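Local coordinates for protein sulfite dehydrogenase (Paracoccus pantotrophus, PDB 2XTS) that oxidises protein-bound sulfane sulfur in the bacterial Sox pathway, using a molybdenum cofactor and passing electrons to heme c, at residues Thr312-Gly317 with Arg326-Ile331; Ser266-Pro271 with Leu284-Leu289; Trp168-Gly173 with Gly180-Met185. All coordinates share one frame; numbering follows the deposited sequence. Where two conformers were deposited one is given.

Contact 1: residues Thr312-Gly317 with Arg326-Ile331; sequences TARITG and RFHLDI
Arg314 and Asp330 show how a salt bridge can be laid along the face of a beta hairpin. Both terminal nitrogens of the guanidinium converge on a single carboxylate oxygen: NH1 of Arg314 lies 2.9 Å from OD2 of Asp330, approaching from above the carboxylate plane, while NH2 reaches the same OD2 at 3.1 Å on its syn side. The other oxygen, Asp330 OD1, accepts a hydrogen bond from a water 2.7 Å away. An extended chain from CG to NE, after a first turn that tucks CG between the backbone N and the carbonyl carbon (chi1 73°), carries the guanidinium past His328, whose CB sits over one of its faces. An alanine here would strip Asp330 of both its arginine donors and is likely to uncover the CB of His328. Beneath these side chains, Arg314 and His328 form an antiparallel hydrogen-bonded pair, with N of Arg314 3.0 Å from O of His328 and N of His328 2.9 Å from O of Arg314. Ala313, whose CB points toward the partner strand, packs 4.0 Å from CD1 of Phe327. The salt-bridge face meets the second subunit, where Arg314 NH2 also bonds to the backbone O of Arg111 of that subunit and Pro110 of that subunit packs on Arg314 and Asp330. Strand 325-333 is flanked by strand 282-291 on its other edge, and strand 311-316 by strand 297-303, within the antiparallel sheet of the family's dimerisation domain.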
ATOM      1  N   THR A 312       0.475  23.565  17.944  1.00 10.80           N
ATOM      2  CA  THR A 312       1.065  22.273  17.651  1.00 11.43           C
ATOM      3  C   THR A 312      -0.058  21.295  17.309  1.00 10.95           C
ATOM      4  O   THR A 312      -1.022  21.147  18.043  1.00 11.83           O
ATOM      5  CB  THR A 312       1.986  21.794  18.785  1.00 11.42           C
ATOM      6  OG1 THR A 312       3.014  22.781  18.986  1.00 13.31           O
ATOM      7  CG2 THR A 312       2.590  20.438  18.446  1.00 12.70           C
ATOM      8  N   ALA A 313       0.073  20.676  16.142  1.00 10.04           N
ATOM      9  CA  ALA A 313      -0.859  19.658  15.654  1.00  9.69           C
ATOM     10  C   ALA A 313      -0.508  18.342  16.323  1.00  9.67           C
ATOM     11  O   ALA A 313       0.472  18.244  17.074  1.00 11.98           O
ATOM     12  CB  ALA A 313      -0.741  19.533  14.120  1.00  9.86           C
ATOM     13  N   ARG A 314      -1.308  17.311  16.065  1.00  9.61           N
ATOM     14  CA  ARG A 314      -0.939  15.966  16.530  1.00  9.35           C
ATOM     15  C   ARG A 314      -0.432  15.122  15.371  1.00  9.07           C
ATOM     16  O   ARG A 314      -0.856  15.329  14.232  1.00  9.67           O
ATOM     17  CB  ARG A 314      -2.095  15.279  17.247  1.00  9.93           C
ATOM     18  CG  ARG A 314      -3.215  14.797  16.364  1.00  9.99           C
ATOM     19  CD  ARG A 314      -4.321  14.144  17.187  1.00 11.61           C
ATOM     20  NE  ARG A 314      -5.404  13.699  16.315  1.00 10.51           N
ATOM     21  CZ  ARG A 314      -6.352  14.493  15.824  1.00 10.65           C
ATOM     22  NH1 ARG A 314      -6.360  15.795  16.083  1.00 12.72           N
ATOM     23  NH2 ARG A 314      -7.284  13.994  15.022  1.00 11.14           N
ATOM     24  N   ILE A 315       0.514  14.246  15.675  1.00  8.78           N
ATOM     25  CA  ILE A 315       0.987  13.216  14.762  0.50  8.65           C
ATOM     26  C   ILE A 315       0.015  12.058  14.851  1.00  9.44           C
ATOM     27  O   ILE A 315      -0.234  11.551  15.950  1.00 10.93           O
ATOM     28  CB  ILE A 315       2.380  12.702  15.189  0.50  8.64           C
ATOM     29  CG1 ILE A 315       3.396  13.842  15.106  0.50 10.72           C
ATOM     30  CG2 ILE A 315       2.786  11.467  14.372  0.50  7.65           C
ATOM     31  CD1 ILE A 315       3.177  14.751  13.942  0.50 12.68           C
ATOM     32  N   THR A 316      -0.543  11.666  13.712  1.00  8.65           N
ATOM     33  CA  THR A 316      -1.446  10.517  13.615  1.00  8.92           C
ATOM     34  C   THR A 316      -0.669   9.341  13.070  1.00  8.75           C
ATOM     35  O   THR A 316      -0.264   9.335  11.916  1.00  9.78           O
ATOM     36  CB  THR A 316      -2.640  10.887  12.738  1.00  9.06           C
ATOM     37  OG1 THR A 316      -3.366  11.910  13.426  1.00 10.55           O
ATOM     38  CG2 THR A 316      -3.566   9.715  12.491  1.00 11.02           C
ATOM     39  N   GLY A 317      -0.418   8.364  13.932  1.00  9.33           N
ATOM     40  CA  GLY A 317       0.435   7.230  13.587  1.00 10.40           C
ATOM     41  C   GLY A 317       1.824   7.469  14.119  1.00  9.97           C
ATOM     42  O   GLY A 317       2.012   8.197  15.097  1.00 11.95           O
ATOM     43  N   ARG A 326       1.902  11.766   9.025  1.00  7.18           N
ATOM     44  CA  ARG A 326       0.599  12.412   8.939  1.00  6.46           C
ATOM     45  C   ARG A 326       0.346  13.236  10.170  1.00  6.58           C
ATOM     46  O   ARG A 326       0.590  12.772  11.264  1.00  8.20           O
ATOM     47  CB  ARG A 326      -0.468  11.338   8.815  1.00  7.16           C
ATOM     48  CG  ARG A 326      -1.912  11.848   8.763  1.00  6.62           C
ATOM     49  CD  ARG A 326      -2.255  12.778   7.595  1.00  6.86           C
ATOM     50  NE  ARG A 326      -1.931  12.160   6.308  1.00  6.82           N
ATOM     51  CZ  ARG A 326      -2.127  12.722   5.122  1.00  7.32           C
ATOM     52  NH1 ARG A 326      -2.640  13.940   5.017  1.00  7.98           N
ATOM     53  NH2 ARG A 326      -1.751  12.087   4.025  1.00  7.84           N
ATOM     54  N   PHE A 327      -0.137  14.463   9.987  1.00  6.83           N
ATOM     55  CA  PHE A 327      -0.570  15.303  11.109  1.00  6.91           C
ATOM     56  C   PHE A 327      -1.982  15.796  10.920  1.00  7.07           C
ATOM     57  O   PHE A 327      -2.480  15.913   9.795  1.00  7.71           O
ATOM     58  CB  PHE A 327       0.371  16.510  11.354  1.00  7.16           C
ATOM     59  CG  PHE A 327       0.374  17.547  10.253  1.00  7.31           C
ATOM     60  CD1 PHE A 327      -0.517  18.615  10.275  1.00  8.55           C
ATOM     61  CD2 PHE A 327       1.279  17.469   9.206  1.00  7.56           C
ATOM     62  CE1 PHE A 327      -0.507  19.563   9.259  1.00  8.60           C
ATOM     63  CE2 PHE A 327       1.296  18.429   8.187  1.00  7.90           C
ATOM     64  CZ  PHE A 327       0.411  19.465   8.212  1.00  9.09           C
ATOM     65  N   HIS A 328      -2.632  16.086  12.048  1.00  7.67           N
ATOM     66  CA  HIS A 328      -3.991  16.605  12.061  1.00  7.45           C
ATOM     67  C   HIS A 328      -4.147  17.699  13.091  1.00  8.05           C
ATOM     68  O   HIS A 328      -3.536  17.657  14.157  1.00  8.85           O
ATOM     69  CB  HIS A 328      -5.020  15.543  12.415  1.00  8.10           C
ATOM     70  CG  HIS A 328      -5.139  14.449  11.408  1.00  8.17           C
ATOM     71  ND1 HIS A 328      -5.783  14.579  10.195  1.00 11.22           N
ATOM     72  CD2 HIS A 328      -4.709  13.170  11.467  1.00  7.76           C
ATOM     73  CE1 HIS A 328      -5.704  13.431   9.537  1.00  6.56           C
ATOM     74  NE2 HIS A 328      -5.056  12.563  10.288  1.00 11.42           N
ATOM     75  N   LEU A 329      -4.999  18.661  12.762  1.00  8.45           N
ATOM     76  CA  LEU A 329      -5.474  19.652  13.724  1.00  8.87           C
ATOM     77  C   LEU A 329      -6.944  19.861  13.438  1.00  8.72           C
ATOM     78  O   LEU A 329      -7.330  20.166  12.311  1.00 10.22           O
ATOM     79  CB  LEU A 329      -4.720  20.990  13.625  1.00  9.64           C
ATOM     80  CG  LEU A 329      -5.100  22.076  14.649  1.00 10.04           C
ATOM     81  CD1 LEU A 329      -4.509  21.745  16.015  1.00 14.25           C
ATOM     82  CD2 LEU A 329      -4.702  23.478  14.236  1.00 12.65           C
ATOM     83  N   ASP A 330      -7.773  19.652  14.462  1.00  9.55           N
ATOM     84  CA  ASP A 330      -9.195  19.854  14.336  1.00 10.25           C
ATOM     85  C   ASP A 330      -9.544  21.236  14.825  1.00 10.87           C
ATOM     86  O   ASP A 330      -9.163  21.611  15.930  1.00 12.94           O
ATOM     87  CB  ASP A 330      -9.911  18.766  15.114  1.00 10.71           C
ATOM     88  CG  ASP A 330      -9.578  17.380  14.574  1.00 12.30           C
ATOM     89  OD1 ASP A 330      -9.915  17.145  13.394  1.00 14.33           O
ATOM     90  OD2 ASP A 330      -9.014  16.533  15.318  1.00 15.27           O
ATOM     91  N   ILE A 331     -10.261  21.992  13.997  1.00 10.59           N
ATOM     92  CA  ILE A 331     -10.718  23.337  14.394  1.00 11.72           C
ATOM     93  C   ILE A 331     -12.223  23.504  14.220  1.00 12.71           C
ATOM     94  O   ILE A 331     -12.899  22.665  13.626  1.00 11.97           O
ATOM     95  CB  ILE A 331      -9.952  24.463  13.631  1.00 12.17           C
ATOM     96  CG1 ILE A 331     -10.373  24.536  12.152  1.00 11.54           C
ATOM     97  CG2 ILE A 331      -8.444  24.277  13.783  1.00 13.30           C
ATOM     98  CD1 ILE A 331      -9.966  25.848  11.452  1.00 14.82           C
TER
HETATM   99  O   HOH W   1      -8.603  14.913  12.492  1.00 12.65           O
HETATM  100  O   HOH W   2       2.160   9.350  10.637  1.00  9.72           O

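Contact 2: residues Ser266-Pro271 with Leu284-Leu289; sequences SVITSP and LVISGL
Between Ser266-Pro271 and Leu284-Leu289 the antiparallel pairing of a beta hairpin is broken by a classic beta bulge, in which Thr269 and Ser270 together face Ser287. Ser287 O accepts from both: Thr269 N at 2.8 Å, with a bent N-H...O angle of 136°, and Ser270 N at 3.2 Å, where the bond is nearly straight. Regular pairing frames the irregularity, with Val267 and Leu289 exchanging two backbone bonds and Ser287 N returning one to Ser270 O. Gly288 sits where the strands come close, its CA 4.1 Å from that of Ile268; a side chain there would run into the carbonyl O of Val267. On one face Ile268 crosses Ile286, their CG2 methyls 3.8 Å apart, and Leu340 and Ser342 of strand 338-346 also touch Ile268. Around the bulge the contacts are polar: Arg326 NH1 bonds to the hydroxyls of both Thr269 and Ser287, and Ser287 OG also bonds to Glu62, so the neighbouring strand ties into the bulge. Past it, a cis peptide precedes Pro271, whose ring rests against two side chains of the partner strand: its CD is 4.2 Å from CG1 of Ile286, and its CG is 4.1 Å from CD2 of Leu284.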
ATOM      1  N   SER A 266       6.794  20.170   5.037  1.00  6.17           N
ATOM      2  CA  SER A 266       5.409  19.808   5.297  1.00  6.99           C
ATOM      3  C   SER A 266       4.482  20.511   4.355  1.00  6.72           C
ATOM      4  O   SER A 266       4.812  21.543   3.775  1.00  7.31           O
ATOM      5  CB  SER A 266       4.978  20.156   6.719  1.00  7.31           C
ATOM      6  OG  SER A 266       4.865  21.550   6.917  1.00  8.20           O
ATOM      7  N   VAL A 267       3.278  19.983   4.265  1.00  6.88           N
ATOM      8  CA  VAL A 267       2.203  20.618   3.525  1.00  7.10           C
ATOM      9  C   VAL A 267       0.862  20.175   4.084  1.00  7.11           C
ATOM     10  O   VAL A 267       0.683  18.999   4.402  1.00  7.20           O
ATOM     11  CB  VAL A 267       2.272  20.358   1.982  1.00  7.21           C
ATOM     12  CG1 VAL A 267       2.166  18.863   1.634  1.00  9.14           C
ATOM     13  CG2 VAL A 267       1.222  21.191   1.245  1.00  8.73           C
ATOM     14  N   ILE A 268      -0.065  21.120   4.215  1.00  7.38           N
ATOM     15  CA  ILE A 268      -1.463  20.841   4.506  1.00  7.12           C
ATOM     16  C   ILE A 268      -2.133  20.344   3.220  1.00  6.82           C
ATOM     17  O   ILE A 268      -2.204  21.049   2.222  1.00  7.20           O
ATOM     18  CB  ILE A 268      -2.162  22.095   5.066  1.00  7.07           C
ATOM     19  CG1 ILE A 268      -1.605  22.390   6.470  1.00  8.12           C
ATOM     20  CG2 ILE A 268      -3.668  21.879   5.133  1.00  7.67           C
ATOM     21  CD1 ILE A 268      -1.934  23.804   7.006  1.00  9.86           C
ATOM     22  N   THR A 269      -2.624  19.108   3.253  1.00  6.74           N
ATOM     23  CA  THR A 269      -3.271  18.509   2.087  1.00  7.62           C
ATOM     24  C   THR A 269      -4.757  18.805   2.028  1.00  7.67           C
ATOM     25  O   THR A 269      -5.334  18.770   0.956  1.00  8.39           O
ATOM     26  CB  THR A 269      -2.993  16.999   2.036  1.00  7.23           C
ATOM     27  OG1 THR A 269      -3.443  16.379   3.244  1.00  8.90           O
ATOM     28  CG2 THR A 269      -1.496  16.748   1.917  1.00  8.59           C
ATOM     29  N   SER A 270      -5.365  19.105   3.173  1.00  8.05           N
ATOM     30  CA  SER A 270      -6.719  19.603   3.173  0.50  8.56           C
ATOM     31  C   SER A 270      -6.995  20.424   4.414  1.00  8.83           C
ATOM     32  O   SER A 270      -6.564  20.097   5.479  1.00  9.02           O
ATOM     33  CB  SER A 270      -7.730  18.476   3.081  0.50  8.82           C
ATOM     34  OG  SER A 270      -7.834  17.808   4.313  0.50  8.99           O
ATOM     35  N   PRO A 271      -7.682  21.564   4.228  1.00  9.44           N
ATOM     36  CA  PRO A 271      -8.085  22.200   2.970  1.00  9.77           C
ATOM     37  C   PRO A 271      -6.880  22.525   2.095  1.00  9.14           C
ATOM     38  O   PRO A 271      -5.780  22.744   2.597  1.00  9.90           O
ATOM     39  CB  PRO A 271      -8.765  23.510   3.423  1.00 10.68           C
ATOM     40  CG  PRO A 271      -9.051  23.351   4.831  1.00 10.37           C
ATOM     41  CD  PRO A 271      -8.026  22.401   5.386  1.00  9.81           C
ATOM     42  N   LEU A 284     -13.888  21.295  11.284  1.00  9.99           N
ATOM     43  CA  LEU A 284     -13.066  21.186  10.084  1.00 10.00           C
ATOM     44  C   LEU A 284     -11.807  20.444  10.448  1.00  9.82           C
ATOM     45  O   LEU A 284     -11.126  20.811  11.413  1.00 11.38           O
ATOM     46  CB  LEU A 284     -12.707  22.586   9.573  1.00 11.08           C
ATOM     47  CG  LEU A 284     -11.869  22.698   8.307  1.00 12.93           C
ATOM     48  CD1 LEU A 284     -12.618  22.207   7.091  1.00 15.84           C
ATOM     49  CD2 LEU A 284     -11.420  24.124   8.118  1.00 16.23           C
ATOM     50  N   VAL A 285     -11.482  19.414   9.658  1.00  9.31           N
ATOM     51  CA  VAL A 285     -10.217  18.702   9.805  1.00  8.66           C
ATOM     52  C   VAL A 285      -9.145  19.358   8.936  1.00  8.71           C
ATOM     53  O   VAL A 285      -9.316  19.534   7.731  1.00 10.56           O
ATOM     54  CB  VAL A 285     -10.369  17.227   9.388  1.00  9.57           C
ATOM     55  CG1 VAL A 285      -8.983  16.539   9.368  1.00 10.24           C
ATOM     56  CG2 VAL A 285     -11.381  16.504  10.326  1.00  9.61           C
ATOM     57  N   ILE A 286      -8.054  19.769   9.566  1.00  8.24           N
ATOM     58  CA  ILE A 286      -6.833  20.130   8.853  1.00  8.07           C
ATOM     59  C   ILE A 286      -5.938  18.902   8.860  1.00  8.02           C
ATOM     60  O   ILE A 286      -5.606  18.382   9.917  1.00  8.87           O
ATOM     61  CB  ILE A 286      -6.109  21.354   9.483  1.00  8.81           C
ATOM     62  CG1 ILE A 286      -7.071  22.565   9.444  1.00 10.02           C
ATOM     63  CG2 ILE A 286      -4.771  21.578   8.794  1.00  9.39           C
ATOM     64  CD1 ILE A 286      -6.523  23.808  10.065  1.00 11.45           C
ATOM     65  N   SER A 287      -5.587  18.421   7.670  1.00  7.85           N
ATOM     66  CA  SER A 287      -4.766  17.214   7.516  1.00  7.52           C
ATOM     67  C   SER A 287      -3.540  17.559   6.689  1.00  6.84           C
ATOM     68  O   SER A 287      -3.636  18.371   5.776  1.00  7.86           O
ATOM     69  CB  SER A 287      -5.565  16.143   6.778  1.00  7.76           C
ATOM     70  OG  SER A 287      -4.844  14.944   6.658  1.00  9.01           O
ATOM     71  N   GLY A 288      -2.408  16.930   6.990  1.00  6.49           N
ATOM     72  CA  GLY A 288      -1.278  17.094   6.113  1.00  6.79           C
ATOM     73  C   GLY A 288      -0.160  16.125   6.349  1.00  6.52           C
ATOM     74  O   GLY A 288      -0.244  15.215   7.177  1.00  6.64           O
ATOM     75  N   LEU A 289       0.903  16.352   5.574  1.00  6.09           N
ATOM     76  CA  LEU A 289       2.078  15.505   5.580  1.00  6.47           C
ATOM     77  C   LEU A 289       3.328  16.296   5.993  1.00  6.78           C
ATOM     78  O   LEU A 289       3.486  17.454   5.634  1.00  7.41           O
ATOM     79  CB  LEU A 289       2.341  14.932   4.189  1.00  7.15           C
ATOM     80  CG  LEU A 289       1.345  13.875   3.734  1.00  7.82           C
ATOM     81  CD1 LEU A 289       1.427  13.682   2.225  1.00 10.28           C
ATOM     82  CD2 LEU A 289       1.582  12.597   4.519  1.00  9.21           C
TER

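Contact 3: residues Trp168-Gly173 with Gly180-Met185; sequences WLYAEG and GRSFPM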
ATOM      1  N   TRP A 168      33.884   5.845  -3.550  1.00  9.69           N
ATOM      2  CA  TRP A 168      32.633   6.258  -4.183  1.00  9.59           C
ATOM      3  C   TRP A 168      32.028   5.090  -4.915  1.00  9.02           C
ATOM      4  O   TRP A 168      32.739   4.270  -5.492  1.00 10.72           O
ATOM      5  CB  TRP A 168      32.879   7.411  -5.170  1.00  9.75           C
ATOM      6  CG  TRP A 168      33.262   8.703  -4.572  1.00  9.84           C
ATOM      7  CD1 TRP A 168      34.506   9.089  -4.200  1.00 10.76           C
ATOM      8  CD2 TRP A 168      32.385   9.790  -4.271  1.00 10.00           C
ATOM      9  NE1 TRP A 168      34.457  10.365  -3.693  1.00 11.04           N
ATOM     10  CE2 TRP A 168      33.169  10.820  -3.742  1.00  9.63           C
ATOM     11  CE3 TRP A 168      31.014  10.005  -4.435  1.00  9.11           C
ATOM     12  CZ2 TRP A 168      32.632  12.052  -3.358  1.00 10.48           C
ATOM     13  CZ3 TRP A 168      30.468  11.247  -4.059  1.00 10.50           C
ATOM     14  CH2 TRP A 168      31.279  12.241  -3.516  1.00 10.68           C
ATOM     15  N   LEU A 169      30.698   5.055  -4.916  1.00  8.35           N
ATOM     16  CA  LEU A 169      29.933   4.107  -5.706  1.00  8.83           C
ATOM     17  C   LEU A 169      29.134   4.889  -6.720  1.00  8.75           C
ATOM     18  O   LEU A 169      28.473   5.888  -6.390  1.00 10.17           O
ATOM     19  CB  LEU A 169      29.005   3.277  -4.817  1.00  9.72           C
ATOM     20  CG  LEU A 169      28.068   2.264  -5.493  1.00 10.30           C
ATOM     21  CD1 LEU A 169      27.755   1.129  -4.543  1.00 12.06           C
ATOM     22  CD2 LEU A 169      26.769   2.936  -5.941  1.00 11.96           C
ATOM     23  N   TYR A 170      29.214   4.441  -7.966  1.00  7.91           N
ATOM     24  CA  TYR A 170      28.436   5.003  -9.055  1.00  7.96           C
ATOM     25  C   TYR A 170      27.371   3.999  -9.443  1.00  7.22           C
ATOM     26  O   TYR A 170      27.693   2.853  -9.758  1.00  8.83           O
ATOM     27  CB  TYR A 170      29.357   5.261 -10.225  1.00  8.32           C
ATOM     28  CG  TYR A 170      28.690   5.799 -11.472  1.00  9.07           C
ATOM     29  CD1 TYR A 170      28.289   7.140 -11.569  1.00  9.15           C
ATOM     30  CD2 TYR A 170      28.539   4.990 -12.593  1.00 10.39           C
ATOM     31  CE1 TYR A 170      27.724   7.625 -12.751  1.00 10.97           C
ATOM     32  CE2 TYR A 170      27.959   5.449 -13.749  1.00 12.13           C
ATOM     33  CZ  TYR A 170      27.580   6.769 -13.839  1.00 11.52           C
ATOM     34  OH  TYR A 170      27.005   7.243 -15.003  1.00 12.97           O
ATOM     35  N   ALA A 171      26.106   4.424  -9.436  1.00  7.29           N
ATOM     36  CA  ALA A 171      25.002   3.524  -9.790  1.00  7.68           C
ATOM     37  C   ALA A 171      24.381   4.004 -11.075  1.00  7.43           C
ATOM     38  O   ALA A 171      24.103   5.195 -11.216  1.00  7.86           O
ATOM     39  CB  ALA A 171      23.927   3.466  -8.706  1.00  9.40           C
ATOM     40  N   GLU A 172      24.152   3.085 -12.010  1.00  7.83           N
ATOM     41  CA  GLU A 172      23.450   3.452 -13.242  1.00  8.87           C
ATOM     42  C   GLU A 172      22.377   2.456 -13.584  1.00  7.76           C
ATOM     43  O   GLU A 172      22.408   1.278 -13.198  1.00  7.67           O
ATOM     44  CB  GLU A 172      24.370   3.662 -14.453  1.00 11.23           C
ATOM     45  CG  GLU A 172      25.121   2.444 -14.823  1.00 11.65           C
ATOM     46  CD  GLU A 172      25.621   2.317 -16.296  1.00 12.53           C
ATOM     47  OE1 GLU A 172      26.303   1.311 -16.532  1.00 13.51           O
ATOM     48  OE2 GLU A 172      25.359   3.144 -17.207  1.00 14.43           O
ATOM     49  N   GLY A 173      21.392   2.993 -14.284  1.00  7.12           N
ATOM     50  CA  GLY A 173      20.227   2.256 -14.699  1.00  7.37           C
ATOM     51  C   GLY A 173      20.363   1.573 -16.044  1.00  7.44           C
ATOM     52  O   GLY A 173      21.249   1.887 -16.832  1.00  7.35           O
ATOM     53  N   GLY A 180      23.071   7.998 -14.086  1.00  6.03           N
ATOM     54  CA  GLY A 180      24.195   7.651 -13.233  1.00  7.11           C
ATOM     55  C   GLY A 180      24.398   8.696 -12.163  1.00  6.73           C
ATOM     56  O   GLY A 180      24.368   9.883 -12.441  1.00  7.39           O
ATOM     57  N   ARG A 181      24.618   8.233 -10.931  1.00  6.94           N
ATOM     58  CA  ARG A 181      24.858   9.091  -9.790  1.00  6.39           C
ATOM     59  C   ARG A 181      25.947   8.503  -8.903  1.00  6.61           C
ATOM     60  O   ARG A 181      26.021   7.287  -8.717  1.00  7.47           O
ATOM     61  CB  ARG A 181      23.578   9.313  -8.951  1.00  7.20           C
ATOM     62  CG  ARG A 181      22.541  10.224  -9.587  1.00  7.72           C
ATOM     63  CD  ARG A 181      23.054  11.627  -9.818  1.00  6.61           C
ATOM     64  NE  ARG A 181      23.472  12.324  -8.624  1.00  6.24           N
ATOM     65  CZ  ARG A 181      22.735  13.125  -7.868  1.00  7.05           C
ATOM     66  NH1 ARG A 181      21.467  13.359  -8.128  1.00  7.36           N
ATOM     67  NH2 ARG A 181      23.285  13.725  -6.834  1.00  8.36           N
ATOM     68  N   SER A 182      26.732   9.398  -8.298  1.00  7.08           N
ATOM     69  CA  SER A 182      27.815   9.047  -7.393  1.00  7.75           C
ATOM     70  C   SER A 182      27.409   9.167  -5.929  1.00  7.49           C
ATOM     71  O   SER A 182      26.784  10.148  -5.514  1.00  8.43           O
ATOM     72  CB  SER A 182      28.978   9.980  -7.630  1.00  8.51           C
ATOM     73  OG  SER A 182      29.407   9.942  -8.974  1.00  9.06           O
ATOM     74  N   PHE A 183      27.794   8.169  -5.125  1.00  7.33           N
ATOM     75  CA  PHE A 183      27.475   8.123  -3.697  1.00  7.47           C
ATOM     76  C   PHE A 183      28.763   7.964  -2.891  1.00  7.93           C
ATOM     77  O   PHE A 183      29.594   7.130  -3.234  1.00  8.06           O
ATOM     78  CB  PHE A 183      26.661   6.861  -3.388  1.00  7.40           C
ATOM     79  CG  PHE A 183      25.311   6.787  -4.009  1.00  8.53           C
ATOM     80  CD1 PHE A 183      25.161   6.518  -5.340  1.00  8.50           C
ATOM     81  CD2 PHE A 183      24.176   6.912  -3.232  1.00  9.73           C
ATOM     82  CE1 PHE A 183      23.885   6.423  -5.891  1.00  7.98           C
ATOM     83  CE2 PHE A 183      22.909   6.779  -3.776  1.00 11.40           C
ATOM     84  CZ  PHE A 183      22.767   6.564  -5.109  1.00 10.42           C
ATOM     85  N   PRO A 184      28.896   8.681  -1.772  1.00  8.34           N
ATOM     86  CA  PRO A 184      30.002   8.355  -0.877  1.00  8.56           C
ATOM     87  C   PRO A 184      29.792   6.996  -0.225  1.00  8.64           C
ATOM     88  O   PRO A 184      28.675   6.644   0.137  1.00  8.48           O
ATOM     89  CB  PRO A 184      29.942   9.467   0.168  1.00 10.10           C
ATOM     90  CG  PRO A 184      28.548   9.877   0.194  1.00 10.92           C
ATOM     91  CD  PRO A 184      27.993   9.680  -1.169  1.00  8.62           C
ATOM     92  N   MET A 185      30.875   6.256  -0.021  1.00  9.70           N
ATOM     93  CA  MET A 185      30.764   4.899   0.508  1.00 11.02           C
ATOM     94  C   MET A 185      30.119   4.874   1.897  1.00 10.11           C
ATOM     95  O   MET A 185      29.412   3.941   2.221  1.00 10.91           O
ATOM     96  CB  MET A 185      32.147   4.222   0.549  1.00 12.23           C
ATOM     97  CG  MET A 185      32.147   2.696   0.658  1.00 17.07           C
ATOM     98  SD  MET A 185      31.180   1.820  -0.615  1.00 23.21           S
ATOM     99  CE  MET A 185      31.801   2.526  -2.117  1.00 22.95           C
TER
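Trp168 and Pro184 pair at the open end of a beta hairpin whose two strands, 168-173 and 181-184, form one end of a mixed five-strand sheet in the molybdopterin-binding domain. The indole lies across the partner backbone: Pro184 CA sits over one face near the rim, CZ3 of Trp168 is 4.1 Å from CD of Pro184, and CB of Ser182 fits against CE3 of Trp168 at 3.8 Å. Further along this face, the Tyr170 ring swings out with CG opposite the backbone N (chi1 178°) and fills the hollow above Gly180. There OH of Tyr170 comes 3.3 Å from CA of Gly180, and any side chain on that glycine would collide with the hydroxyl. The reverse face is apolar in the middle. Leu169 and Phe183 lie side by side and point the same way, with CD2 of Leu169 4.0 Å from CD1 of Phe183, while Ala171 CB is a small bump against CE1 of the same ring. Met185 begins the helix that follows, and its bent chain curls CE back to within 4.0 Å of CB of Leu169. Farther along, Arg181 reaches toward the metal sites, paired with Glu219, a cobalt ligand, and bonded to Asn221 of the molybdenum pocket. Four backbone bonds zip the strands together; in the shortest of them, N of Phe183 lies 2.7 Å from O of Leu169, an oxygen that also meets the edge of the phenylalanine ring.

Contacts 1 and 2 are two hairpins of one antiparallel sheet, their centres 9 Å apart, joined where strands 325-333 and 282-291 run side by side: O of Leu329 lies 2.9 Å from N of Ile286, a probable hydrogen bond. Both touch the second subunit and lie away from the cofactor, heme and metal sites. Contact 3 belongs to the molybdopterin-binding domain on the opposite side of the chain's centre, its centre about 38 Å from that of contact 1 and 36 Å from that of contact 2. It alone of the three borders the cofactor, through Gly173, and its Arg181 side chain is about 6 Å from the bound molybdenum oxide. Glu172 also pairs with Arg95 of the cytochrome chain.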